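Local atomic coordinates of adenine phosphoribosyltransferase (PDB entry 1QB8), a protein that probably catalyses the transfer of phosphoribose from 5-phospho-alpha-D-ribose 1-diphosphate to adenine, giving AMP and diphosphate in purine salvage. Residues T73-F78 with R140-D145; D79-L84 with I144-A149. One frame throughout, in Å; residues are numbered along the deposited sequence.

Interaction 1: T73-F78 with R140-D145. With AMP (adenosine monophosphate), chain C.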
loop_
_atom_site.group_PDB
_atom_site.type_symbol
_atom_site.label_atom_id
_atom_site.label_comp_id
_atom_site.label_asym_id
_atom_site.label_seq_id
_atom_site.Cartn_x
_atom_site.Cartn_y
_atom_site.Cartn_z
ATOM N N THR A 73 -12.063 -7.130 14.296
ATOM C CA THR A 73 -10.830 -7.331 15.034
ATOM C C THR A 73 -9.606 -7.139 14.134
ATOM O O THR A 73 -8.504 -6.889 14.624
ATOM C CB THR A 73 -10.782 -8.746 15.636
ATOM O OG1 THR A 73 -10.675 -9.710 14.580
ATOM C CG2 THR A 73 -12.053 -9.027 16.441
ATOM N N HIS A 74 -9.808 -7.243 12.821
ATOM C CA HIS A 74 -8.721 -7.114 11.847
ATOM C C HIS A 74 -9.180 -6.494 10.533
ATOM O O HIS A 74 -10.356 -6.564 10.167
ATOM C CB HIS A 74 -8.153 -8.497 11.471
ATOM C CG HIS A 74 -7.479 -9.235 12.592
ATOM N ND1 HIS A 74 -8.177 -9.858 13.603
ATOM C CD2 HIS A 74 -6.172 -9.513 12.812
ATOM C CE1 HIS A 74 -7.330 -10.493 14.393
ATOM N NE2 HIS A 74 -6.107 -10.299 13.935
ATOM N N ILE A 75 -8.221 -5.924 9.813
ATOM C CA ILE A 75 -8.466 -5.357 8.492
ATOM C C ILE A 75 -7.464 -6.088 7.578
ATOM O O ILE A 75 -6.265 -6.116 7.863
ATOM C CB ILE A 75 -8.162 -3.838 8.413
ATOM C CG1 ILE A 75 -8.942 -3.050 9.470
ATOM C CG2 ILE A 75 -8.494 -3.315 7.021
ATOM C CD1 ILE A 75 -10.437 -3.080 9.312
ATOM N N LEU A 76 -7.963 -6.734 6.529
ATOM C CA LEU A 76 -7.102 -7.441 5.584
ATOM C C LEU A 76 -7.150 -6.716 4.238
ATOM O O LEU A 76 -8.163 -6.765 3.541
ATOM C CB LEU A 76 -7.568 -8.888 5.413
ATOM C CG LEU A 76 -6.883 -9.720 4.324
ATOM C CD1 LEU A 76 -5.441 -9.994 4.715
ATOM C CD2 LEU A 76 -7.634 -11.025 4.123
ATOM N N GLY A 77 -6.055 -6.045 3.882
ATOM C CA GLY A 77 -5.999 -5.310 2.632
ATOM C C GLY A 77 -5.278 -6.081 1.552
ATOM O O GLY A 77 -4.305 -6.778 1.825
ATOM N N PHE A 78 -5.735 -5.912 0.315
ATOM C CA PHE A 78 -5.171 -6.610 -0.831
ATOM C C PHE A 78 -4.014 -5.839 -1.477
ATOM O O PHE A 78 -4.090 -4.625 -1.665
ATOM C CB PHE A 78 -6.273 -6.878 -1.874
ATOM C CG PHE A 78 -7.460 -7.678 -1.350
ATOM C CD1 PHE A 78 -7.461 -8.229 -0.067
ATOM C CD2 PHE A 78 -8.582 -7.873 -2.155
ATOM C CE1 PHE A 78 -8.556 -8.959 0.400
ATOM C CE2 PHE A 78 -9.681 -8.601 -1.701
ATOM C CZ PHE A 78 -9.669 -9.145 -0.418
ATOM N N ARG A 140 -12.767 -11.346 13.399
ATOM C CA ARG A 140 -13.808 -10.778 12.551
ATOM C C ARG A 140 -13.035 -9.812 11.654
ATOM O O ARG A 140 -12.589 -8.746 12.085
ATOM C CB ARG A 140 -14.872 -10.084 13.412
ATOM C CG ARG A 140 -15.535 -11.053 14.413
ATOM C CD ARG A 140 -16.613 -10.404 15.273
ATOM N NE ARG A 140 -16.093 -9.408 16.216
ATOM C CZ ARG A 140 -15.512 -9.689 17.381
ATOM N NH1 ARG A 140 -15.352 -10.948 17.761
ATOM N NH2 ARG A 140 -15.157 -8.703 18.200
ATOM N N VAL A 141 -12.852 -10.238 10.410
ATOM C CA VAL A 141 -12.060 -9.518 9.429
ATOM C C VAL A 141 -12.794 -8.735 8.360
ATOM O O VAL A 141 -13.698 -9.253 7.693
ATOM C CB VAL A 141 -11.129 -10.511 8.688
ATOM C CG1 VAL A 141 -10.078 -9.769 7.875
ATOM C CG2 VAL A 141 -10.481 -11.469 9.676
ATOM N N VAL A 142 -12.349 -7.498 8.168
ATOM C CA VAL A 142 -12.879 -6.630 7.132
ATOM C C VAL A 142 -11.881 -6.730 5.969
ATOM O O VAL A 142 -10.678 -6.523 6.160
ATOM C CB VAL A 142 -12.957 -5.171 7.602
ATOM C CG1 VAL A 142 -13.382 -4.260 6.452
ATOM C CG2 VAL A 142 -13.936 -5.048 8.745
ATOM N N LEU A 143 -12.365 -7.124 4.792
ATOM C CA LEU A 143 -11.516 -7.235 3.604
ATOM C C LEU A 143 -11.628 -5.922 2.834
ATOM O O LEU A 143 -12.735 -5.387 2.689
ATOM C CB LEU A 143 -11.984 -8.392 2.710
ATOM C CG LEU A 143 -11.557 -9.826 3.037
ATOM C CD1 LEU A 143 -11.898 -10.169 4.461
ATOM C CD2 LEU A 143 -12.242 -10.778 2.091
ATOM N N ILE A 144 -10.504 -5.415 2.318
ATOM C CA ILE A 144 -10.521 -4.148 1.586
ATOM C C ILE A 144 -9.578 -4.063 0.385
ATOM O O ILE A 144 -8.456 -4.557 0.423
ATOM C CB ILE A 144 -10.263 -2.946 2.546
ATOM C CG1 ILE A 144 -10.580 -1.621 1.847
ATOM C CG2 ILE A 144 -8.835 -2.943 3.029
ATOM C CD1 ILE A 144 -10.576 -0.413 2.776
ATOM N N ASP A 145 -10.065 -3.427 -0.679
ATOM C CA ASP A 145 -9.316 -3.215 -1.917
ATOM C C ASP A 145 -9.952 -1.995 -2.587
ATOM O O ASP A 145 -11.025 -1.554 -2.163
ATOM C CB ASP A 145 -9.445 -4.434 -2.830
ATOM C CG ASP A 145 -8.340 -4.509 -3.872
ATOM O OD1 ASP A 145 -8.308 -5.506 -4.611
ATOM O OD2 ASP A 145 -7.483 -3.604 -3.942
HETATM P P AMP C . -10.725 -8.675 -9.491
HETATM O O1P AMP C . -9.951 -9.766 -8.851
HETATM O O2P AMP C . -11.941 -8.181 -8.816
HETATM O O3P AMP C . -11.086 -9.102 -10.984
HETATM O "O5'" AMP C . -9.809 -7.490 -9.731
HETATM C "C5'" AMP C . -8.327 -7.541 -9.386
HETATM C "C4'" AMP C . -7.747 -6.159 -9.134
HETATM O "O4'" AMP C . -7.496 -5.565 -10.405
HETATM C "C3'" AMP C . -8.697 -5.200 -8.364
HETATM O "O3'" AMP C . -8.348 -5.025 -7.008
HETATM C "C2'" AMP C . -8.555 -3.847 -8.989
HETATM O "O2'" AMP C . -7.436 -3.216 -8.374
HETATM C "C1'" AMP C . -8.210 -4.362 -10.390
HETATM N N9 AMP C . -8.937 -3.925 -11.551
HETATM C C8 AMP C . -9.846 -4.625 -12.291
HETATM N N7 AMP C . -10.535 -3.856 -13.082
HETATM C C5 AMP C . -10.078 -2.559 -12.878
HETATM C C6 AMP C . -10.407 -1.299 -13.416
HETATM N N6 AMP C . -11.364 -1.136 -14.354
HETATM N N1 AMP C . -9.706 -0.237 -12.939
HETATM C C2 AMP C . -8.766 -0.406 -12.015
HETATM N N3 AMP C . -8.355 -1.536 -11.422
HETATM C C4 AMP C . -9.053 -2.617 -11.894
#

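Interaction 2: D79-L84 with I144-A149. With AMP (adenosine monophosphate), chain C.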
loop_
_atom_site.group_PDB
_atom_site.type_symbol
_atom_site.label_atom_id
_atom_site.label_comp_id
_atom_site.label_asym_id
_atom_site.label_seq_id
_atom_site.Cartn_x
_atom_site.Cartn_y
_atom_site.Cartn_z
ATOM N N ASP A 79 -2.946 -6.561 -1.810
ATOM C CA ASP A 79 -1.748 -6.002 -2.448
ATOM C C ASP A 79 -2.104 -5.527 -3.872
ATOM O O ASP A 79 -2.612 -6.313 -4.665
ATOM C CB ASP A 79 -0.687 -7.116 -2.510
ATOM C CG ASP A 79 0.699 -6.624 -2.918
ATOM O OD1 ASP A 79 0.860 -5.479 -3.368
ATOM O OD2 ASP A 79 1.652 -7.413 -2.787
ATOM N N ALA A 80 -1.877 -4.254 -4.207
ATOM C CA ALA A 80 -1.252 -3.256 -3.343
ATOM C C ALA A 80 -2.199 -2.101 -3.027
ATOM O O ALA A 80 -1.977 -1.353 -2.080
ATOM C CB ALA A 80 -0.010 -2.693 -4.034
ATOM N N ARG A 81 -3.246 -1.941 -3.825
ATOM C CA ARG A 81 -4.147 -0.821 -3.628
ATOM C C ARG A 81 -4.976 -0.853 -2.357
ATOM O O ARG A 81 -5.416 0.190 -1.871
ATOM C CB ARG A 81 -4.955 -0.576 -4.900
ATOM C CG ARG A 81 -4.014 -0.318 -6.079
ATOM C CD ARG A 81 -4.709 0.260 -7.276
ATOM N NE ARG A 81 -5.398 -0.738 -8.084
ATOM C CZ ARG A 81 -4.945 -1.148 -9.259
ATOM N NH1 ARG A 81 -5.602 -2.049 -9.968
ATOM N NH2 ARG A 81 -3.805 -0.662 -9.709
ATOM N N GLY A 82 -5.127 -2.043 -1.785
ATOM C CA GLY A 82 -5.839 -2.175 -0.525
ATOM C C GLY A 82 -4.964 -1.632 0.604
ATOM O O GLY A 82 -5.462 -1.236 1.658
ATOM N N PHE A 83 -3.652 -1.603 0.373
ATOM C CA PHE A 83 -2.684 -1.091 1.349
ATOM C C PHE A 83 -2.841 0.411 1.543
ATOM O O PHE A 83 -2.445 0.956 2.566
ATOM C CB PHE A 83 -1.246 -1.351 0.881
ATOM C CG PHE A 83 -0.851 -2.805 0.856
ATOM C CD1 PHE A 83 -1.746 -3.804 1.240
ATOM C CD2 PHE A 83 0.436 -3.175 0.453
ATOM C CE1 PHE A 83 -1.370 -5.152 1.224
ATOM C CE2 PHE A 83 0.824 -4.518 0.433
ATOM C CZ PHE A 83 -0.083 -5.512 0.821
ATOM N N LEU A 84 -3.405 1.074 0.541
ATOM C CA LEU A 84 -3.603 2.517 0.573
ATOM C C LEU A 84 -4.730 2.997 1.484
ATOM O O LEU A 84 -4.721 4.151 1.929
ATOM C CB LEU A 84 -3.866 3.036 -0.847
ATOM C CG LEU A 84 -2.774 2.823 -1.901
ATOM C CD1 LEU A 84 -3.381 2.960 -3.294
ATOM C CD2 LEU A 84 -1.647 3.823 -1.689
ATOM N N ILE A 144 -10.504 -5.415 2.318
ATOM C CA ILE A 144 -10.521 -4.148 1.586
ATOM C C ILE A 144 -9.578 -4.063 0.385
ATOM O O ILE A 144 -8.456 -4.557 0.423
ATOM C CB ILE A 144 -10.263 -2.946 2.546
ATOM C CG1 ILE A 144 -10.580 -1.621 1.847
ATOM C CG2 ILE A 144 -8.835 -2.943 3.029
ATOM C CD1 ILE A 144 -10.576 -0.413 2.776
ATOM N N ASP A 145 -10.065 -3.427 -0.679
ATOM C CA ASP A 145 -9.316 -3.215 -1.917
ATOM C C ASP A 145 -9.952 -1.995 -2.587
ATOM O O ASP A 145 -11.025 -1.554 -2.163
ATOM C CB ASP A 145 -9.445 -4.434 -2.830
ATOM C CG ASP A 145 -8.340 -4.509 -3.872
ATOM O OD1 ASP A 145 -8.308 -5.506 -4.611
ATOM O OD2 ASP A 145 -7.483 -3.604 -3.942
ATOM N N ASP A 146 -9.314 -1.448 -3.622
ATOM C CA ASP A 146 -9.881 -0.275 -4.285
ATOM C C ASP A 146 -11.033 -0.568 -5.246
ATOM O O ASP A 146 -12.096 0.041 -5.138
ATOM C CB ASP A 146 -8.799 0.573 -4.971
ATOM C CG ASP A 146 -8.210 -0.091 -6.202
ATOM O OD1 ASP A 146 -7.823 0.650 -7.137
ATOM O OD2 ASP A 146 -8.119 -1.338 -6.233
ATOM N N VAL A 147 -10.848 -1.538 -6.139
ATOM C CA VAL A 147 -11.874 -1.874 -7.123
ATOM C C VAL A 147 -12.301 -3.336 -7.095
ATOM O O VAL A 147 -11.462 -4.240 -7.082
ATOM C CB VAL A 147 -11.397 -1.559 -8.569
ATOM C CG1 VAL A 147 -12.471 -1.938 -9.574
ATOM C CG2 VAL A 147 -11.054 -0.082 -8.716
ATOM N N LEU A 148 -13.612 -3.562 -7.036
ATOM C CA LEU A 148 -14.153 -4.921 -7.073
ATOM C C LEU A 148 -14.586 -5.106 -8.527
ATOM O O LEU A 148 -15.478 -4.404 -9.002
ATOM C CB LEU A 148 -15.368 -5.085 -6.151
ATOM C CG LEU A 148 -16.048 -6.468 -6.185
ATOM C CD1 LEU A 148 -15.199 -7.497 -5.458
ATOM C CD2 LEU A 148 -17.431 -6.404 -5.565
ATOM N N ALA A 149 -13.902 -5.999 -9.239
ATOM C CA ALA A 149 -14.202 -6.269 -10.643
ATOM C C ALA A 149 -14.794 -7.671 -10.829
ATOM O O ALA A 149 -16.001 -7.849 -10.711
ATOM C CB ALA A 149 -12.947 -6.084 -11.489
HETATM P P AMP C . -10.725 -8.675 -9.491
HETATM O O1P AMP C . -9.951 -9.766 -8.851
HETATM O O2P AMP C . -11.941 -8.181 -8.816
HETATM O O3P AMP C . -11.086 -9.102 -10.984
HETATM O "O5'" AMP C . -9.809 -7.490 -9.731
HETATM C "C5'" AMP C . -8.327 -7.541 -9.386
HETATM C "C4'" AMP C . -7.747 -6.159 -9.134
HETATM O "O4'" AMP C . -7.496 -5.565 -10.405
HETATM C "C3'" AMP C . -8.697 -5.200 -8.364
HETATM O "O3'" AMP C . -8.348 -5.025 -7.008
HETATM C "C2'" AMP C . -8.555 -3.847 -8.989
HETATM O "O2'" AMP C . -7.436 -3.216 -8.374
HETATM C "C1'" AMP C . -8.210 -4.362 -10.390
HETATM N N9 AMP C . -8.937 -3.925 -11.551
HETATM C C8 AMP C . -9.846 -4.625 -12.291
HETATM N N7 AMP C . -10.535 -3.856 -13.082
HETATM C C5 AMP C . -10.078 -2.559 -12.878
HETATM C C6 AMP C . -10.407 -1.299 -13.416
HETATM N N6 AMP C . -11.364 -1.136 -14.354
HETATM N N1 AMP C . -9.706 -0.237 -12.939
HETATM C C2 AMP C . -8.766 -0.406 -12.015
HETATM N N3 AMP C . -8.355 -1.536 -11.422
HETATM C C4 AMP C . -9.053 -2.617 -11.894
#

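Interaction 1: T73-F78 with R140-D145
The Phe78 ring has Ile144 O over one face, 3.7 Å above its plane and toward the rim, while Leu143 CD2 meets the edge in plane, 3.9 Å from Phe78 CZ. Asp145 OD1 comes to the ring edge, near its plane, 3.4 Å from Phe78 CD2, the carboxylate plane 66° from the ring; Asp145 binds AMP and magnesium. At the other end, one Arg140 guanidinium face carries the methyl Thr73 CG2 over its centre, 3.6 Å from Arg140 CZ; Arg140 NE is spent on Ala71 O. Thr73 OG1 lies in the plane of the His74 ring, at its edge, and is hydrogen-bonded to ND1; set between backbone N and carbonyl carbon (chi1 68°), it also accepts from Arg140 N at 2.9 Å. Between these ends strands 74-78 and 140-145 run parallel, adjacent in the main sheet of the type I phosphoribosyltransferase fold, between 97-100 and 167-173. Leu76 N reaches Val142 O at 2.7 Å, one rung of their ladder. Beta-branched Ile75, Val141 and Val142 suit a strand; Ile75 CD1 lies 3.7 Å from Val142 CB. Leu76 CB packs on Val141 CG1. Helix 152-163 covers the face bearing Val141 and Leu143.

Interaction 2: D79-L84 with I144-A149
Arg81 and Asp146 meet in a salt bridge, Arg81 NE lying 3.0 Å from Asp146 OD1, with the guanidinium and carboxylate planes 53° apart. The arginine chain leaves with CG beside its backbone N, runs extended through chi2, then bends at chi3 (-81°), which carries the guanidinium past the carboxylate to the ribose of AMP. There Arg81 NH1 donates to AMP O2' at 2.7 Å, O2' lying at the guanidinium edge near its plane; the bond from Arg81 NE to the same oxygen is weak. Asp146 holds its CG between backbone N and carbonyl carbon (chi1 71°), and OD2 comes within 2.9 Å of AMP O2'. Asp145 OD2 accepts from Asp146 N at 2.8 Å, met from above the carboxylate plane, which ties the two acids together where the chain turns its corner. Gly82, having no side chain, lets the backbone come close, its CA 3.7 Å from Ile144 O. The consecutive acids and the turn after them belong to the PRPP-binding motif of this family, which Ala149 N extends to the phosphate, donating to AMP O2P at 3.0 Å. Arg81 and Asp146 brace each other and both reach AMP O2', so the salt bridge probably helps place the ribose hydroxyl.

In the fold
Both contacts are buried, yet they differ in chemistry. Interaction 1 lies inside the sheet, where repeating backbone bonds and aliphatic side chains join two neighbouring strands; its polar side chains gather at the ends. Interaction 2, whose centre is 10 Å away, joins the loop after strand 74-78 to the turn after strand 140-145, and a charged pair at the ribose takes the place of the ladder. AMP touches both, interaction 1 only through Asp145. Ile144 and Asp145 belong to both, and Phe83 of the loop packs on Gly77 O. The loop of interaction 2 also touches the second subunit, whereas no other protein chain touches interaction 1. The binding site thus sits at the C-terminal ends of parallel strands.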